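DNA helicase assembly protein (Enterobacteria phage T4, PDB 1C1K) loads the replicative helicase onto fork DNA protected by the single-stranded DNA-binding protein, serving viral replication, recombination and repair. Local coordinates at residues 200-203 / 204-207. Sequence-based numbering, arbitrary orientation.
Sequences DSQK and AKNV
With chi1 near -70°, Asn-206 sets its CG beside its own backbone N and 3.2 Å from Gln-202 O; Gln-202, by contrast, turns CG beside its carbonyl carbon and bends at chi2 toward Asn-206. Residues 200-207 form the N-cap and first turns of the C-terminal helix 201-216, separated from strand 197-199 by Asp-200 alone. Four i to i+4 backbone hydrogen bonds build these turns: Ala-204 N to Asp-200 O (3.1 Å), Lys-205 N to Ser-201 O (2.9 Å), Asn-206 N to Gln-202 O (2.9 Å) and Val-207 N to Lys-203 O (3.1 Å). Asp-200 is the N-cap: its OD1 accepts a weak but fairly straight bond from Lys-203 N (3.4 Å, 166°). The Lys-203 chain, its CG also beside the backbone N and straight from there on, runs out to bring NZ to Asp-200 OD2 in a long salt bridge (3.7 Å); the two carboxylate oxygens thus face the backbone N and the side-chain NZ of one lysine. On the outer surface the Gln-202 and Asn-206 amide planes lie 66° apart. Buried Ala-204 packs against Leu-163, Ser-166 and Phe-167 of helix 158-168, where Ser-201 OG also bonds to Ser-166 O, while Val-207 touches helix 109-126. Val-207 CG2, beside its own backbone N, comes within 3.2 Å of Lys-203 O.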
ATOM      1  N   ASP A 200      -7.453  12.122   4.684  1.00 12.63           N
ATOM      2  CA  ASP A 200      -8.116  13.064   5.570  1.00 14.13           C
ATOM      3  C   ASP A 200      -8.580  12.216   6.752  1.00 12.90           C
ATOM      4  O   ASP A 200      -9.610  11.538   6.679  1.00 12.52           O
ATOM      5  CB  ASP A 200      -9.326  13.698   4.883  1.00 16.22           C
ATOM      6  CG  ASP A 200      -9.990  14.759   5.739  1.00 20.06           C
ATOM      7  OD1 ASP A 200      -9.912  14.656   6.981  1.00 20.67           O
ATOM      8  OD2 ASP A 200     -10.590  15.699   5.175  1.00 24.39           O
ATOM      9  N   SER A 201      -7.799  12.251   7.826  1.00 12.73           N
ATOM     10  CA  SER A 201      -8.073  11.488   9.040  1.00 12.20           C
ATOM     11  C   SER A 201      -9.479  11.644   9.591  1.00 11.00           C
ATOM     12  O   SER A 201     -10.114  10.659   9.962  1.00 10.25           O
ATOM     13  CB  SER A 201      -7.074  11.876  10.130  1.00 14.78           C
ATOM     14  OG  SER A 201      -6.139  10.835  10.326  1.00 21.76           O
ATOM     15  N   GLN A 202      -9.957  12.881   9.663  1.00 10.40           N
ATOM     16  CA  GLN A 202     -11.287  13.154  10.187  1.00 10.37           C
ATOM     17  C   GLN A 202     -12.374  12.458   9.378  1.00  9.65           C
ATOM     18  O   GLN A 202     -13.293  11.871   9.938  1.00  9.08           O
ATOM     19  CB  GLN A 202     -11.543  14.665  10.215  1.00 11.40           C
ATOM     20  CG  GLN A 202     -12.801  15.071  10.965  1.00 14.32           C
ATOM     21  CD  GLN A 202     -12.860  14.507  12.375  1.00 16.66           C
ATOM     22  OE1 GLN A 202     -13.912  14.057  12.829  1.00 19.45           O
ATOM     23  NE2 GLN A 202     -11.730  14.533  13.076  1.00 16.13           N
ATOM     24  N   LYS A 203     -12.266  12.526   8.056  1.00 10.23           N
ATOM     25  CA  LYS A 203     -13.245  11.895   7.185  1.00  9.90           C
ATOM     26  C   LYS A 203     -13.215  10.380   7.346  1.00  7.86           C
ATOM     27  O   LYS A 203     -14.258   9.741   7.381  1.00  9.60           O
ATOM     28  CB  LYS A 203     -12.980  12.283   5.727  1.00 11.81           C
ATOM     29  CG  LYS A 203     -13.303  13.750   5.414  1.00 13.23           C
ATOM     30  CD  LYS A 203     -13.074  14.064   3.944  1.00 13.80           C
ATOM     31  CE  LYS A 203     -13.431  15.510   3.631  1.00 15.74           C
ATOM     32  NZ  LYS A 203     -12.947  15.931   2.281  1.00 15.68           N
ATOM     33  N   ALA A 204     -12.019   9.807   7.446  1.00  8.39           N
ATOM     34  CA  ALA A 204     -11.883   8.361   7.622  1.00  7.18           C
ATOM     35  C   ALA A 204     -12.508   7.970   8.962  1.00  7.11           C
ATOM     36  O   ALA A 204     -13.199   6.954   9.068  1.00  7.27           O
ATOM     37  CB  ALA A 204     -10.409   7.967   7.588  1.00  6.51           C
ATOM     38  N   LYS A 205     -12.270   8.790   9.984  1.00  6.68           N
ATOM     39  CA  LYS A 205     -12.828   8.551  11.314  1.00  6.75           C
ATOM     40  C   LYS A 205     -14.357   8.580  11.278  1.00  7.37           C
ATOM     41  O   LYS A 205     -15.012   7.712  11.859  1.00  6.84           O
ATOM     42  CB  LYS A 205     -12.330   9.614  12.294  1.00  7.91           C
ATOM     43  CG  LYS A 205     -12.686   9.333  13.746  1.00  9.96           C
ATOM     44  CD  LYS A 205     -12.079  10.389  14.654  1.00 14.95           C
ATOM     45  CE  LYS A 205     -12.236  10.024  16.123  1.00 17.92           C
ATOM     46  NZ  LYS A 205     -13.656  10.110  16.561  1.00 21.26           N
ATOM     47  N   ASN A 206     -14.919   9.584  10.602  1.00  7.90           N
ATOM     48  CA  ASN A 206     -16.369   9.730  10.481  1.00  8.44           C
ATOM     49  C   ASN A 206     -16.977   8.483   9.847  1.00  8.65           C
ATOM     50  O   ASN A 206     -17.982   7.956  10.326  1.00  9.05           O
ATOM     51  CB  ASN A 206     -16.725  10.946   9.618  1.00 10.53           C
ATOM     52  CG  ASN A 206     -16.411  12.272  10.302  1.00 13.50           C
ATOM     53  OD1 ASN A 206     -16.122  12.320  11.495  1.00 15.32           O
ATOM     54  ND2 ASN A 206     -16.472  13.353   9.539  1.00 14.65           N
ATOM     55  N   VAL A 207     -16.364   8.010   8.765  1.00  8.77           N
ATOM     56  CA  VAL A 207     -16.852   6.818   8.077  1.00  7.62           C
ATOM     57  C   VAL A 207     -16.806   5.620   9.025  1.00  7.54           C
ATOM     58  O   VAL A 207     -17.748   4.829   9.091  1.00  7.38           O
ATOM     59  CB  VAL A 207     -16.010   6.516   6.818  1.00  7.51           C
ATOM     60  CG1 VAL A 207     -16.448   5.199   6.192  1.00  9.01           C
ATOM     61  CG2 VAL A 207     -16.163   7.653   5.808  1.00  9.50           C
TER